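Local coordinates for periplasmic binding protein (Sulfurospirillum deleyianum, PDB 4PAG), which probably acts as the periplasmic solute-binding component of an ABC transporter, capturing its ligand and delivering it to the membrane permease, at residues 28-33 with 117-122; 22-27 with 91-96. All coordinates share one frame; numbering follows the deposited sequence.

Contact 1: 28-33 with 117-122; sequences PPISFM and LKVNID
Pro-29 and Ile-30, in the first turn of helix 28-37, are nearest to Ile-121 and Val-119: the CA atoms of Pro-29 and Ile-121 are 8.5 Å apart and those of Ile-30 and Val-119 8.6 Å, so that side chains alone fill the gap. Val-119 is the last residue of strand 116-119, and Ile-121 lies in the loop that follows. Ile-121 carries most of the contact. Its CG1 sits between the backbone N and the carbonyl carbon (chi1 51°), and from there CD1 reaches CB of Pro-29 at 3.5 Å, tighter than usual for two carbons. Its other branch, CG2, slides past the selenomethionine Met-33, whose CE lies 4.2 Å away. The same CE also touches CG2 of Val-119, because the Met-33 chain, extended at first, bends at chi3 (44°) and carries its methyl over both CG2 methyls. Ile-30 and Val-119 meet tip to tip, CD1 to CG2 at 3.7 Å. Trp-96 lies against both Pro-29 and Ile-121, while Val-130 and Phe-131 of helix 127-138 cover Met-33. All five touching residues are buried and apolar. Such packing, a helix on the last residue of a parallel strand and the loop leaving it, is characteristic of the alpha/beta sandwich lobes of periplasmic binding proteins.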
# COMPACT_ATOMS: atom_id res chain seq x y z
N PRO A 28 9.41 -0.06 -0.18
CA PRO A 28 8.52 -0.31 0.95
C PRO A 28 7.35 -1.29 0.69
O PRO A 28 7.04 -2.08 1.57
CB PRO A 28 8.03 1.09 1.33
CG PRO A 28 9.15 1.98 0.93
CD PRO A 28 9.66 1.39 -0.35
N PRO A 29 6.72 -1.25 -0.51
CA PRO A 29 5.67 -2.26 -0.73
C PRO A 29 6.17 -3.69 -0.49
O PRO A 29 5.43 -4.54 0.04
CB PRO A 29 5.32 -2.08 -2.22
CG PRO A 29 5.76 -0.70 -2.56
CD PRO A 29 6.95 -0.42 -1.70
N ILE A 30 7.42 -3.94 -0.86
CA ILE A 30 8.02 -5.27 -0.73
C ILE A 30 8.50 -5.54 0.69
O ILE A 30 8.21 -6.59 1.26
CB ILE A 30 9.22 -5.45 -1.67
CG1 ILE A 30 8.89 -5.01 -3.11
CG2 ILE A 30 9.70 -6.90 -1.63
CD1 ILE A 30 7.72 -5.73 -3.75
N SER A 31 9.25 -4.60 1.26
CA SER A 31 9.73 -4.71 2.62
C SER A 31 8.58 -4.89 3.62
O SER A 31 8.67 -5.73 4.50
CB SER A 31 10.60 -3.51 2.98
OG SER A 31 11.73 -3.48 2.12
N PHE A 32 7.49 -4.12 3.46
CA PHE A 32 6.34 -4.25 4.37
C PHE A 32 5.72 -5.64 4.28
O PHE A 32 5.31 -6.21 5.29
CB PHE A 32 5.27 -3.18 4.05
CG PHE A 32 5.63 -1.77 4.45
CD1 PHE A 32 6.91 -1.42 4.88
CD2 PHE A 32 4.67 -0.77 4.35
CE1 PHE A 32 7.20 -0.10 5.22
CE2 PHE A 32 4.97 0.55 4.69
CZ PHE A 32 6.23 0.88 5.12
N MSE A 33 5.65 -6.20 3.08
CA MSE A 33 5.06 -7.52 2.86
C MSE A 33 5.93 -8.62 3.44
O MSE A 33 5.44 -9.57 4.05
CB MSE A 33 4.87 -7.68 1.36
CG MSE A 33 4.25 -9.02 0.98
SE MSE A 33 3.55 -8.90 -0.86
CE MSE A 33 5.03 -7.98 -1.77
N LEU A 117 14.42 -11.50 -7.69
CA LEU A 117 13.11 -11.84 -8.22
C LEU A 117 12.29 -10.58 -8.22
O LEU A 117 12.58 -9.65 -7.48
CB LEU A 117 12.43 -12.88 -7.35
CG LEU A 117 13.30 -14.08 -6.94
CD1 LEU A 117 12.54 -15.02 -6.03
CD2 LEU A 117 13.81 -14.80 -8.17
N LYS A 118 11.24 -10.56 -9.04
CA LYS A 118 10.32 -9.44 -9.03
C LYS A 118 8.89 -9.92 -8.92
O LYS A 118 8.55 -11.00 -9.42
CB LYS A 118 10.53 -8.55 -10.27
CG LYS A 118 10.19 -9.15 -11.62
CD LYS A 118 10.58 -8.15 -12.69
CE LYS A 118 9.88 -8.38 -14.02
NZ LYS A 118 10.62 -9.33 -14.88
N VAL A 119 8.06 -9.12 -8.26
CA VAL A 119 6.66 -9.48 -8.05
C VAL A 119 5.75 -8.35 -8.51
O VAL A 119 6.05 -7.16 -8.32
CB VAL A 119 6.38 -9.84 -6.57
CG1 VAL A 119 7.25 -11.02 -6.15
CG2 VAL A 119 6.62 -8.66 -5.64
N ASN A 120 4.65 -8.73 -9.14
CA ASN A 120 3.71 -7.79 -9.72
C ASN A 120 2.54 -7.54 -8.77
O ASN A 120 1.64 -8.37 -8.66
CB ASN A 120 3.22 -8.32 -11.07
CG ASN A 120 2.41 -7.29 -11.83
OD1 ASN A 120 1.93 -6.31 -11.27
ND2 ASN A 120 2.24 -7.51 -13.12
N ILE A 121 2.54 -6.39 -8.11
CA ILE A 121 1.55 -6.10 -7.07
C ILE A 121 0.65 -4.90 -7.39
O ILE A 121 -0.09 -4.43 -6.52
CB ILE A 121 2.25 -5.82 -5.72
CG1 ILE A 121 3.36 -4.78 -5.89
CG2 ILE A 121 2.81 -7.12 -5.17
CD1 ILE A 121 3.76 -4.10 -4.61
N ASP A 122 0.70 -4.42 -8.62
CA ASP A 122 -0.06 -3.22 -8.97
C ASP A 122 -1.57 -3.46 -8.88
O ASP A 122 -2.30 -2.63 -8.33
CB ASP A 122 0.37 -2.70 -10.33
CG ASP A 122 1.73 -1.99 -10.29
OD1 ASP A 122 2.31 -1.78 -9.19
OD2 ASP A 122 2.21 -1.64 -11.37

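Contact 2: 22-27 with 91-96; sequences RIYGSA and DVIITW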
# COMPACT_ATOMS: atom_id res chain seq x y z
N ARG A 22 18.84 -14.26 4.88
CA ARG A 22 19.05 -12.83 4.67
C ARG A 22 18.31 -12.41 3.40
O ARG A 22 18.53 -12.99 2.34
CB ARG A 22 20.55 -12.51 4.53
CG ARG A 22 21.42 -12.99 5.68
CD ARG A 22 22.89 -12.63 5.49
NE ARG A 22 23.11 -11.18 5.54
CZ ARG A 22 23.19 -10.45 6.65
NH1 ARG A 22 23.07 -11.01 7.86
NH2 ARG A 22 23.39 -9.14 6.57
N ILE A 23 17.43 -11.42 3.51
CA ILE A 23 16.63 -11.00 2.36
C ILE A 23 16.50 -9.48 2.37
O ILE A 23 16.62 -8.85 3.41
CB ILE A 23 15.23 -11.68 2.38
CG1 ILE A 23 14.50 -11.52 1.05
CG2 ILE A 23 14.36 -11.14 3.51
CD1 ILE A 23 13.32 -12.47 0.88
N TYR A 24 16.29 -8.91 1.19
CA TYR A 24 16.14 -7.47 1.05
C TYR A 24 15.01 -7.20 0.05
O TYR A 24 14.95 -7.83 -1.00
CB TYR A 24 17.46 -6.85 0.58
CG TYR A 24 17.39 -5.41 0.13
CD1 TYR A 24 17.19 -4.38 1.05
CD2 TYR A 24 17.54 -5.07 -1.21
CE1 TYR A 24 17.13 -3.05 0.63
CE2 TYR A 24 17.48 -3.75 -1.63
CZ TYR A 24 17.28 -2.74 -0.71
OH TYR A 24 17.22 -1.43 -1.14
N GLY A 25 14.11 -6.30 0.41
CA GLY A 25 13.06 -5.84 -0.48
C GLY A 25 13.47 -4.52 -1.11
O GLY A 25 14.03 -3.67 -0.43
N SER A 26 13.18 -4.37 -2.40
CA SER A 26 13.66 -3.22 -3.18
C SER A 26 12.97 -1.89 -2.85
O SER A 26 13.48 -0.82 -3.19
CB SER A 26 13.50 -3.52 -4.67
OG SER A 26 12.13 -3.42 -5.07
N ALA A 27 11.81 -1.96 -2.21
CA ALA A 27 11.00 -0.78 -1.92
C ALA A 27 9.99 -1.09 -0.81
O ALA A 27 9.73 -2.26 -0.53
CB ALA A 27 10.28 -0.33 -3.18
N ASP A 91 20.67 -13.18 0.62
CA ASP A 91 20.60 -14.38 -0.24
C ASP A 91 19.82 -14.10 -1.52
O ASP A 91 20.09 -14.67 -2.57
CB ASP A 91 19.95 -15.55 0.50
CG ASP A 91 20.70 -15.96 1.76
OD1 ASP A 91 21.95 -15.97 1.72
OD2 ASP A 91 20.05 -16.25 2.79
N VAL A 92 18.83 -13.22 -1.42
CA VAL A 92 18.01 -12.85 -2.56
C VAL A 92 17.44 -11.45 -2.35
O VAL A 92 17.28 -11.01 -1.20
CB VAL A 92 16.89 -13.90 -2.80
CG1 VAL A 92 15.87 -13.87 -1.66
CG2 VAL A 92 16.21 -13.69 -4.14
N ILE A 93 17.18 -10.74 -3.45
CA ILE A 93 16.52 -9.44 -3.42
C ILE A 93 15.17 -9.61 -4.12
O ILE A 93 15.09 -10.21 -5.19
CB ILE A 93 17.35 -8.37 -4.16
CG1 ILE A 93 18.69 -8.16 -3.44
CG2 ILE A 93 16.58 -7.05 -4.25
CD1 ILE A 93 19.65 -7.26 -4.19
N ILE A 94 14.11 -9.11 -3.49
CA ILE A 94 12.79 -9.13 -4.07
C ILE A 94 12.47 -7.72 -4.53
O ILE A 94 12.55 -6.78 -3.74
CB ILE A 94 11.73 -9.59 -3.04
CG1 ILE A 94 12.12 -10.91 -2.37
CG2 ILE A 94 10.38 -9.71 -3.72
CD1 ILE A 94 12.26 -12.09 -3.31
N THR A 95 12.11 -7.56 -5.80
CA THR A 95 11.83 -6.25 -6.36
C THR A 95 10.37 -6.05 -6.76
O THR A 95 9.59 -7.00 -6.89
CB THR A 95 12.73 -5.91 -7.56
OG1 THR A 95 12.29 -6.62 -8.72
CG2 THR A 95 14.17 -6.27 -7.27
N TRP A 96 10.03 -4.78 -6.97
CA TRP A 96 8.70 -4.34 -7.38
C TRP A 96 8.63 -4.33 -8.92
O TRP A 96 9.33 -3.57 -9.56
CB TRP A 96 8.47 -2.96 -6.76
CG TRP A 96 7.17 -2.29 -6.98
CD1 TRP A 96 6.07 -2.77 -7.63
CD2 TRP A 96 6.82 -0.99 -6.51
NE1 TRP A 96 5.06 -1.84 -7.60
CE2 TRP A 96 5.50 -0.73 -6.92
CE3 TRP A 96 7.51 -0.00 -5.79
CZ2 TRP A 96 4.84 0.47 -6.63
CZ3 TRP A 96 6.86 1.18 -5.50
CH2 TRP A 96 5.54 1.41 -5.92
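Arg-22 and Asp-91 meet just ahead of the parallel strands 23-25 and 92-96, whose axes lie 4.8 Å apart at an angle of 15°. Ile-23 can be followed outward: its CB lies near the carbonyl O of Val-92, CG1 lies 3.6 Å from that same O and packs on CG1 of Val-92 at 3.8 Å, and CD1 touches both this CG1 and CG1 of Ile-94, bridging two residues of the same sheet face. With CG1 anti to the backbone N (chi1 -166°), the chain runs alongside Val-92 before reaching Ile-94. Ile-34 of helix 28-37 also packs on Ile-23. On the opposite face, Tyr-24 and Ile-93 lie side by side, CG1 of Ile-93 in plane at the ring edge, while the phenol OH bonds to the carbonyl of Gly-72. Between the strands, Ile-94 N donates to Tyr-24 O at 2.9 Å and Ser-26 N to Ile-94 O at 2.8 Å. Past the end of strand 23-25 a side chain takes over: Ser-26 OG accepts from Trp-96 N at 3.1 Å, and CB of Ala-27 rests near CE3 of the indole. At the other end Asp-91 N donates to Arg-22 O, and OD2 of Asp-91 receives Arg-22 N at 3.1 Å from above the carboxylate plane, as well as Thr-21 N. Replacing Asp-91 by an alanine would probably leave the amides of Arg-22 and Thr-21 without their acceptor and let the start of the pairing fray. Side-chain oxygens thus extend the backbone pairing, a carboxylate ahead of the strands and a hydroxyl beyond strand 23-25, so register rests on polar atoms, while the two faces rest on packing, aliphatic around Ile-23 and including the Tyr-24 ring on the other.

How the contacts relate
Both contacts are buried, but they work at different levels of one lobe: contact 2 within the sheet, contact 1 between the sheet and the helix layer. Contact 2 joins neighbouring strands; contact 1 sets the helix that follows strand 23-25 against the strand on the far side of 92-96 and the loop after it. Strand 92-96 therefore stands between them, pairing with 23-25 on one edge and with 116-119 on the other, where Leu-117 N and O probably bond to Ile-93 O and Thr-95 N. Their chemistry divides accordingly: hydrogen bonds with flanking apolar packing in contact 2, purely apolar touching in contact 1. Contact 2 also reaches an exposed residue, Arg-22, whereas every touching residue of contact 1 is enclosed.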